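Local coordinates for protein PT26-6P (Thermococcus sp., PDB 2WB7) that is of unknown function but is encoded by a mobile element of euryarchaea and combines immunoglobulin-like domains with a helical domain, at residues Y93-W107 / L122-L134. Numbering follows the deposited sequence.
Sequences YVIDENNRTYWTRVW and LDLVTVMKAPDPL
With CG of W107 anti to its carbonyl carbon (chi1 -65°) and L124 turned likewise (chi1 -67°), the indole and the isobutyl group approach from opposite directions, a worked example of how two β-sheets pack without a direct hydrogen bond between these segments. L124 CD2 lies over one indole face, 3.7 Å from the centroid of the five-membered ring and 9° off its normal, a CH-pi contact. Over the opposite face lies the guanidinium of R105, its NH1 offset toward the rim, so the indole is sandwiched between a methyl and a cation. Farther along, selenomethionine M128, bent at chi2 and chi3, carries CE to 3.7 Å from R105 CB, while W103 CD1 brings its ring edge to 3.2 Å from K129 O. P131 CG sits 3.6 Å from Y102 OH, which donates to D96 OD1. Replacing W107 by an alanine would probably open a gap beside L124 and leave the R105 guanidinium without the indole surface it lies against. In this immunoglobulin-like domain one water accepts from R105 NE (2.9 Å) and T126 OG1 and donates to V125 O. Cohesion between the sheets thus rests largely on apolar and aromatic surfaces, with that single water linking polar atoms across the seam.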
ATOM      1  N   TYR A  93      11.676 -25.162  -4.155  1.00 50.07           N
ATOM      2  CA  TYR A  93      12.381 -23.896  -4.112  1.00 50.29           C
ATOM      3  C   TYR A  93      11.966 -22.994  -5.266  1.00 50.48           C
ATOM      4  O   TYR A  93      11.291 -23.429  -6.213  1.00 49.90           O
ATOM      5  CB  TYR A  93      13.894 -24.115  -4.132  1.00 50.43           C
ATOM      6  CG  TYR A  93      14.377 -24.953  -5.291  1.00 51.15           C
ATOM      7  CD1 TYR A  93      14.715 -26.292  -5.114  1.00 51.88           C
ATOM      8  CD2 TYR A  93      14.491 -24.410  -6.562  1.00 51.10           C
ATOM      9  CE1 TYR A  93      15.152 -27.061  -6.177  1.00 52.80           C
ATOM     10  CE2 TYR A  93      14.926 -25.165  -7.623  1.00 52.39           C
ATOM     11  CZ  TYR A  93      15.259 -26.485  -7.431  1.00 53.09           C
ATOM     12  OH  TYR A  93      15.695 -27.230  -8.503  1.00 53.34           O
ATOM     13  N   VAL A  94      12.366 -21.730  -5.158  1.00 50.98           N
ATOM     14  CA  VAL A  94      12.099 -20.730  -6.177  1.00 51.66           C
ATOM     15  C   VAL A  94      13.340 -20.621  -7.037  1.00 52.39           C
ATOM     16  O   VAL A  94      14.459 -20.682  -6.529  1.00 52.40           O
ATOM     17  CB  VAL A  94      11.785 -19.359  -5.550  1.00 51.47           C
ATOM     18  CG1 VAL A  94      11.980 -18.242  -6.560  1.00 51.12           C
ATOM     19  CG2 VAL A  94      10.373 -19.342  -4.986  1.00 51.70           C
ATOM     20  N   ILE A  95      13.153 -20.489  -8.339  1.00 53.32           N
ATOM     21  CA  ILE A  95      14.297 -20.374  -9.224  1.00 54.95           C
ATOM     22  C   ILE A  95      14.151 -19.162 -10.134  1.00 55.70           C
ATOM     23  O   ILE A  95      13.091 -18.939 -10.721  1.00 55.71           O
ATOM     24  CB  ILE A  95      14.517 -21.682 -10.044  1.00 55.01           C
ATOM     25  CG1 ILE A  95      15.680 -21.517 -11.022  1.00 55.57           C
ATOM     26  CG2 ILE A  95      13.249 -22.085 -10.782  1.00 54.78           C
ATOM     27  CD1 ILE A  95      15.989 -22.759 -11.813  1.00 56.28           C
ATOM     28  N   ASP A  96      15.204 -18.362 -10.230  1.00 57.07           N
ATOM     29  CA  ASP A  96      15.154 -17.187 -11.100  1.00 58.60           C
ATOM     30  C   ASP A  96      15.668 -17.528 -12.489  1.00 59.32           C
ATOM     31  O   ASP A  96      16.111 -18.646 -12.742  1.00 59.40           O
ATOM     32  CB  ASP A  96      15.944 -16.011 -10.516  1.00 58.63           C
ATOM     33  CG  ASP A  96      17.435 -16.285 -10.448  1.00 59.51           C
ATOM     34  OD1 ASP A  96      18.109 -15.601  -9.649  1.00 60.85           O
ATOM     35  OD2 ASP A  96      17.930 -17.185 -11.173  1.00 59.27           O
ATOM     36  N   GLU A  97      15.608 -16.549 -13.382  1.00 60.34           N
ATOM     37  CA  GLU A  97      15.990 -16.748 -14.767  1.00 61.29           C
ATOM     38  C   GLU A  97      17.499 -16.878 -14.942  1.00 61.47           C
ATOM     39  O   GLU A  97      17.992 -16.773 -16.052  1.00 61.76           O
ATOM     40  CB  GLU A  97      15.475 -15.589 -15.615  1.00 61.37           C
ATOM     41  CG  GLU A  97      16.250 -14.294 -15.393  1.00 63.89           C
ATOM     42  CD  GLU A  97      15.508 -13.045 -15.870  1.00 67.10           C
ATOM     43  OE1 GLU A  97      14.267 -12.950 -15.664  1.00 68.50           O
ATOM     44  OE2 GLU A  97      16.180 -12.147 -16.436  1.00 67.87           O
ATOM     45  N   ASN A  98      18.238 -17.082 -13.857  1.00 61.97           N
ATOM     46  CA  ASN A  98      19.657 -17.427 -13.961  1.00 62.59           C
ATOM     47  C   ASN A  98      19.955 -18.704 -13.198  1.00 62.68           C
ATOM     48  O   ASN A  98      21.083 -18.908 -12.743  1.00 63.03           O
ATOM     49  CB  ASN A  98      20.553 -16.331 -13.392  1.00 62.90           C
ATOM     50  CG  ASN A  98      20.158 -14.959 -13.864  1.00 64.59           C
ATOM     51  OD1 ASN A  98      20.162 -14.680 -15.066  1.00 65.47           O
ATOM     52  ND2 ASN A  98      19.807 -14.080 -12.917  1.00 65.98           N
ATOM     53  N   ASN A  99      18.951 -19.557 -13.037  1.00 62.42           N
ATOM     54  CA  ASN A  99      19.142 -20.784 -12.284  1.00 62.32           C
ATOM     55  C   ASN A  99      19.704 -20.502 -10.910  1.00 61.82           C
ATOM     56  O   ASN A  99      20.487 -21.280 -10.367  1.00 61.62           O
ATOM     57  CB  ASN A  99      20.077 -21.720 -13.032  1.00 62.61           C
ATOM     58  CG  ASN A  99      19.493 -22.181 -14.343  1.00 64.05           C
ATOM     59  OD1 ASN A  99      19.985 -21.819 -15.413  1.00 66.18           O
ATOM     60  ND2 ASN A  99      18.423 -22.975 -14.275  1.00 64.98           N
ATOM     61  N   ARG A 100      19.324 -19.362 -10.354  1.00 61.39           N
ATOM     62  CA  ARG A 100      19.598 -19.135  -8.954  1.00 60.95           C
ATOM     63  C   ARG A 100      18.351 -19.514  -8.162  1.00 59.96           C
ATOM     64  O   ARG A 100      17.219 -19.240  -8.595  1.00 59.48           O
ATOM     65  CB  ARG A 100      20.003 -17.694  -8.697  1.00 61.31           C
ATOM     66  CG  ARG A 100      20.756 -17.553  -7.417  1.00 63.62           C
ATOM     67  CD  ARG A 100      21.360 -16.176  -7.306  1.00 68.71           C
ATOM     68  NE  ARG A 100      21.903 -15.935  -5.968  1.00 72.03           N
ATOM     69  CZ  ARG A 100      21.725 -14.804  -5.288  1.00 74.02           C
ATOM     70  NH1 ARG A 100      21.004 -13.814  -5.813  1.00 74.65           N
ATOM     71  NH2 ARG A 100      22.253 -14.665  -4.079  1.00 75.08           N
ATOM     72  N   THR A 101      18.556 -20.160  -7.016  1.00 58.77           N
ATOM     73  CA  THR A 101      17.441 -20.724  -6.269  1.00 57.90           C
ATOM     74  C   THR A 101      17.309 -20.111  -4.888  1.00 57.41           C
ATOM     75  O   THR A 101      18.312 -19.877  -4.219  1.00 57.71           O
ATOM     76  CB  THR A 101      17.600 -22.244  -6.091  1.00 57.85           C
ATOM     77  OG1 THR A 101      18.783 -22.515  -5.338  1.00 57.16           O
ATOM     78  CG2 THR A 101      17.695 -22.936  -7.433  1.00 57.81           C
ATOM     79  N   TYR A 102      16.077 -19.889  -4.440  1.00 56.28           N
ATOM     80  CA  TYR A 102      15.879 -19.317  -3.117  1.00 55.33           C
ATOM     81  C   TYR A 102      14.907 -20.095  -2.242  1.00 54.58           C
ATOM     82  O   TYR A 102      13.940 -20.678  -2.722  1.00 54.40           O
ATOM     83  CB  TYR A 102      15.363 -17.887  -3.218  1.00 55.32           C
ATOM     84  CG  TYR A 102      15.925 -17.033  -4.324  1.00 55.54           C
ATOM     85  CD1 TYR A 102      15.820 -17.414  -5.655  1.00 56.10           C
ATOM     86  CD2 TYR A 102      16.505 -15.801  -4.037  1.00 55.74           C
ATOM     87  CE1 TYR A 102      16.302 -16.605  -6.667  1.00 57.58           C
ATOM     88  CE2 TYR A 102      16.992 -14.981  -5.039  1.00 56.99           C
ATOM     89  CZ  TYR A 102      16.887 -15.385  -6.354  1.00 58.48           C
ATOM     90  OH  TYR A 102      17.367 -14.573  -7.362  1.00 60.19           O
ATOM     91  N   TRP A 103      15.172 -20.077  -0.944  1.00 53.88           N
ATOM     92  CA  TRP A 103      14.184 -20.493   0.046  1.00 53.11           C
ATOM     93  C   TRP A 103      13.892 -21.980  -0.010  1.00 53.30           C
ATOM     94  O   TRP A 103      12.899 -22.446   0.549  1.00 53.17           O
ATOM     95  CB  TRP A 103      12.897 -19.688  -0.129  1.00 52.74           C
ATOM     96  CG  TRP A 103      13.169 -18.236  -0.118  1.00 50.17           C
ATOM     97  CD1 TRP A 103      12.804 -17.317  -1.056  1.00 48.20           C
ATOM     98  CD2 TRP A 103      13.909 -17.533   0.874  1.00 48.12           C
ATOM     99  NE1 TRP A 103      13.268 -16.076  -0.700  1.00 48.07           N
ATOM    100  CE2 TRP A 103      13.950 -16.181   0.484  1.00 47.65           C
ATOM    101  CE3 TRP A 103      14.541 -17.917   2.061  1.00 47.56           C
ATOM    102  CZ2 TRP A 103      14.598 -15.201   1.241  1.00 46.99           C
ATOM    103  CZ3 TRP A 103      15.187 -16.943   2.818  1.00 47.35           C
ATOM    104  CH2 TRP A 103      15.208 -15.600   2.402  1.00 46.96           C
ATOM    105  N   THR A 104      14.770 -22.712  -0.691  1.00 53.43           N
ATOM    106  CA  THR A 104      14.687 -24.166  -0.769  1.00 53.40           C
ATOM    107  C   THR A 104      14.130 -24.746   0.517  1.00 53.11           C
ATOM    108  O   THR A 104      14.581 -24.407   1.611  1.00 53.20           O
ATOM    109  CB  THR A 104      16.069 -24.790  -1.038  1.00 53.49           C
ATOM    110  OG1 THR A 104      16.771 -24.011  -2.018  1.00 54.54           O
ATOM    111  CG2 THR A 104      15.913 -26.205  -1.548  1.00 53.64           C
ATOM    112  N   ARG A 105      13.134 -25.613   0.376  1.00 52.68           N
ATOM    113  CA  ARG A 105      12.508 -26.256   1.518  1.00 52.28           C
ATOM    114  C   ARG A 105      12.662 -27.740   1.296  1.00 52.45           C
ATOM    115  O   ARG A 105      12.439 -28.222   0.186  1.00 52.52           O
ATOM    116  CB  ARG A 105      11.021 -25.902   1.567  1.00 52.03           C
ATOM    117  CG  ARG A 105      10.415 -25.828   2.959  1.00 51.13           C
ATOM    118  CD  ARG A 105      10.450 -27.170   3.655  1.00 49.27           C
ATOM    119  NE  ARG A 105       9.567 -27.205   4.807  1.00 48.20           N
ATOM    120  CZ  ARG A 105       9.486 -28.229   5.649  1.00 47.27           C
ATOM    121  NH1 ARG A 105      10.236 -29.304   5.458  1.00 46.78           N
ATOM    122  NH2 ARG A 105       8.654 -28.179   6.677  1.00 45.72           N
ATOM    123  N   VAL A 106      13.041 -28.473   2.336  1.00 52.48           N
ATOM    124  CA  VAL A 106      13.183 -29.913   2.195  1.00 52.82           C
ATOM    125  C   VAL A 106      12.424 -30.699   3.260  1.00 53.31           C
ATOM    126  O   VAL A 106      12.592 -30.468   4.461  1.00 53.39           O
ATOM    127  CB  VAL A 106      14.667 -30.329   2.197  1.00 52.68           C
ATOM    128  CG1 VAL A 106      14.809 -31.783   2.619  1.00 52.90           C
ATOM    129  CG2 VAL A 106      15.282 -30.088   0.815  1.00 52.08           C
ATOM    130  N   TRP A 107      11.578 -31.620   2.799  1.00 53.82           N
ATOM    131  CA  TRP A 107      10.945 -32.610   3.666  1.00 54.18           C
ATOM    132  C   TRP A 107      11.731 -33.916   3.524  1.00 54.71           C
ATOM    133  O   TRP A 107      11.823 -34.484   2.420  1.00 54.75           O
ATOM    134  CB  TRP A 107       9.489 -32.837   3.254  1.00 53.92           C
ATOM    135  CG  TRP A 107       8.567 -31.644   3.418  1.00 54.03           C
ATOM    136  CD1 TRP A 107       7.813 -31.336   4.520  1.00 53.37           C
ATOM    137  CD2 TRP A 107       8.274 -30.629   2.440  1.00 53.99           C
ATOM    138  NE1 TRP A 107       7.091 -30.188   4.293  1.00 53.49           N
ATOM    139  CE2 TRP A 107       7.357 -29.734   3.028  1.00 53.60           C
ATOM    140  CE3 TRP A 107       8.712 -30.382   1.134  1.00 53.87           C
ATOM    141  CZ2 TRP A 107       6.865 -28.620   2.355  1.00 53.40           C
ATOM    142  CZ3 TRP A 107       8.227 -29.274   0.470  1.00 53.37           C
ATOM    143  CH2 TRP A 107       7.310 -28.409   1.079  1.00 53.79           C
ATOM    144  N   LEU A 122      -1.448 -36.658  -0.745  1.00 49.04           N
ATOM    145  CA  LEU A 122      -0.638 -35.977   0.256  1.00 48.40           C
ATOM    146  C   LEU A 122      -0.567 -34.475  -0.009  1.00 47.98           C
ATOM    147  O   LEU A 122      -0.303 -34.049  -1.129  1.00 47.43           O
ATOM    148  CB  LEU A 122       0.770 -36.566   0.272  1.00 48.50           C
ATOM    149  CG  LEU A 122       0.798 -38.072   0.522  1.00 48.67           C
ATOM    150  CD1 LEU A 122       2.220 -38.571   0.730  1.00 48.85           C
ATOM    151  CD2 LEU A 122      -0.092 -38.396   1.726  1.00 49.84           C
ATOM    152  N   ASP A 123      -0.797 -33.683   1.034  1.00 47.62           N
ATOM    153  CA  ASP A 123      -0.777 -32.229   0.930  1.00 47.36           C
ATOM    154  C   ASP A 123       0.396 -31.658   1.698  1.00 46.50           C
ATOM    155  O   ASP A 123       0.470 -31.793   2.907  1.00 46.50           O
ATOM    156  CB  ASP A 123      -2.073 -31.631   1.486  1.00 47.81           C
ATOM    157  CG  ASP A 123      -3.269 -31.832   0.555  1.00 50.00           C
ATOM    158  OD1 ASP A 123      -3.061 -32.098  -0.658  1.00 51.34           O
ATOM    159  OD2 ASP A 123      -4.420 -31.713   1.046  1.00 51.61           O
ATOM    160  N   LEU A 124       1.309 -31.014   0.989  1.00 45.74           N
ATOM    161  CA  LEU A 124       2.409 -30.302   1.623  1.00 45.09           C
ATOM    162  C   LEU A 124       2.209 -28.786   1.555  1.00 44.73           C
ATOM    163  O   LEU A 124       1.813 -28.240   0.515  1.00 44.22           O
ATOM    164  CB  LEU A 124       3.726 -30.676   0.947  1.00 45.07           C
ATOM    165  CG  LEU A 124       4.222 -32.112   1.105  1.00 44.33           C
ATOM    166  CD1 LEU A 124       5.373 -32.335   0.139  1.00 43.43           C
ATOM    167  CD2 LEU A 124       4.657 -32.402   2.544  1.00 43.53           C
ATOM    168  N   VAL A 125       2.491 -28.101   2.658  1.00 44.46           N
ATOM    169  CA  VAL A 125       2.346 -26.648   2.672  1.00 44.41           C
ATOM    170  C   VAL A 125       3.649 -25.952   3.032  1.00 44.15           C
ATOM    171  O   VAL A 125       4.333 -26.328   3.991  1.00 44.04           O
ATOM    172  CB  VAL A 125       1.209 -26.183   3.605  1.00 44.44           C
ATOM    173  CG1 VAL A 125       1.149 -24.695   3.639  1.00 44.56           C
ATOM    174  CG2 VAL A 125      -0.123 -26.733   3.107  1.00 45.73           C
ATOM    175  N   THR A 126       3.995 -24.943   2.241  1.00 43.82           N
ATOM    176  CA  THR A 126       5.181 -24.154   2.508  1.00 43.77           C
ATOM    177  C   THR A 126       4.963 -22.665   2.189  1.00 43.75           C
ATOM    178  O   THR A 126       3.903 -22.257   1.712  1.00 43.85           O
ATOM    179  CB  THR A 126       6.417 -24.721   1.766  1.00 43.56           C
ATOM    180  OG1 THR A 126       7.609 -24.204   2.368  1.00 44.31           O
ATOM    181  CG2 THR A 126       6.392 -24.341   0.306  1.00 43.11           C
ATOM    182  N   VAL A 127       5.962 -21.848   2.493  1.00 43.91           N
ATOM    183  CA  VAL A 127       5.897 -20.426   2.223  1.00 43.69           C
ATOM    184  C   VAL A 127       7.037 -20.089   1.299  1.00 43.66           C
ATOM    185  O   VAL A 127       8.145 -20.564   1.495  1.00 43.55           O
ATOM    186  CB  VAL A 127       6.079 -19.618   3.505  1.00 43.67           C
ATOM    187  CG1 VAL A 127       5.833 -18.141   3.236  1.00 43.50           C
ATOM    188  CG2 VAL A 127       5.152 -20.140   4.598  1.00 43.13           C
HETATM  189  N   MSE A 128       6.771 -19.277   0.286  1.00 43.97           N
HETATM  190  CA  MSE A 128       7.822 -18.894  -0.661  1.00 44.48           C
HETATM  191  C   MSE A 128       7.900 -17.371  -0.903  1.00 44.61           C
HETATM  192  O   MSE A 128       7.104 -16.585  -0.373  1.00 44.87           O
HETATM  193  CB  MSE A 128       7.648 -19.642  -1.988  1.00 44.42           C
HETATM  194  CG  MSE A 128       7.822 -21.168  -1.875  1.00 45.66           C
HETATM  195 SE   MSE A 128       9.690 -21.832  -1.779  1.00 47.31          SE
HETATM  196  CE  MSE A 128       9.437 -23.103  -0.341  1.00 46.53           C
ATOM    197  N   LYS A 129       8.867 -16.963  -1.714  1.00 44.41           N
ATOM    198  CA  LYS A 129       9.047 -15.558  -2.029  1.00 43.76           C
ATOM    199  C   LYS A 129       9.976 -15.365  -3.231  1.00 43.88           C
ATOM    200  O   LYS A 129      11.031 -16.002  -3.328  1.00 43.87           O
ATOM    201  CB  LYS A 129       9.598 -14.838  -0.804  1.00 43.49           C
ATOM    202  CG  LYS A 129       9.705 -13.336  -0.968  1.00 42.86           C
ATOM    203  CD  LYS A 129      10.524 -12.699   0.151  1.00 41.69           C
ATOM    204  CE  LYS A 129      10.701 -11.212  -0.118  1.00 41.28           C
ATOM    205  NZ  LYS A 129      11.786 -10.620   0.695  1.00 40.03           N
ATOM    206  N   ALA A 130       9.576 -14.485  -4.144  1.00 43.85           N
ATOM    207  CA  ALA A 130      10.391 -14.150  -5.305  1.00 44.14           C
ATOM    208  C   ALA A 130      11.680 -13.405  -4.931  1.00 44.52           C
ATOM    209  O   ALA A 130      11.888 -13.054  -3.762  1.00 44.79           O
ATOM    210  CB  ALA A 130       9.575 -13.325  -6.277  1.00 44.02           C
ATOM    211  N   PRO A 131      12.561 -13.160  -5.923  1.00 44.80           N
ATOM    212  CA  PRO A 131      13.744 -12.327  -5.683  1.00 45.04           C
ATOM    213  C   PRO A 131      13.364 -10.910  -5.204  1.00 45.12           C
ATOM    214  O   PRO A 131      12.386 -10.323  -5.690  1.00 45.28           O
ATOM    215  CB  PRO A 131      14.420 -12.271  -7.065  1.00 45.18           C
ATOM    216  CG  PRO A 131      13.965 -13.495  -7.760  1.00 44.67           C
ATOM    217  CD  PRO A 131      12.543 -13.692  -7.298  1.00 44.71           C
ATOM    218  N   ASP A 132      14.142 -10.377  -4.264  1.00 44.87           N
ATOM    219  CA  ASP A 132      13.823  -9.113  -3.621  1.00 44.60           C
ATOM    220  C   ASP A 132      15.060  -8.226  -3.488  1.00 44.27           C
ATOM    221  O   ASP A 132      15.797  -8.329  -2.510  1.00 44.33           O
ATOM    222  CB  ASP A 132      13.247  -9.398  -2.235  1.00 45.02           C
ATOM    223  CG  ASP A 132      12.563  -8.198  -1.616  1.00 44.97           C
ATOM    224  OD1 ASP A 132      12.777  -7.059  -2.079  1.00 46.95           O
ATOM    225  OD2 ASP A 132      11.800  -8.402  -0.663  1.00 45.12           O
ATOM    226  N   PRO A 133      15.263  -7.325  -4.456  1.00 43.89           N
ATOM    227  CA  PRO A 133      16.413  -6.434  -4.539  1.00 43.74           C
ATOM    228  C   PRO A 133      16.490  -5.383  -3.425  1.00 43.88           C
ATOM    229  O   PRO A 133      17.594  -5.070  -2.959  1.00 44.39           O
ATOM    230  CB  PRO A 133      16.224  -5.736  -5.885  1.00 43.88           C
ATOM    231  CG  PRO A 133      15.101  -6.426  -6.568  1.00 43.91           C
ATOM    232  CD  PRO A 133      14.279  -7.060  -5.512  1.00 43.89           C
ATOM    233  N   LEU A 134      15.346  -4.857  -2.988  1.00 43.61           N
ATOM    234  CA  LEU A 134      15.315  -3.771  -2.004  1.00 43.31           C
ATOM    235  C   LEU A 134      15.419  -4.179  -0.514  1.00 43.17           C
ATOM    236  O   LEU A 134      15.761  -3.349   0.341  1.00 43.23           O
ATOM    237  CB  LEU A 134      14.062  -2.919  -2.225  1.00 43.10           C
ATOM    238  CG  LEU A 134      14.095  -2.127  -3.523  1.00 43.06           C
ATOM    239  CD1 LEU A 134      13.002  -1.065  -3.555  1.00 43.04           C
ATOM    240  CD2 LEU A 134      15.476  -1.495  -3.685  1.00 43.61           C
TER
HETATM  241  O   HOH W   1       7.165 -25.664   4.888  1.00 29.07           O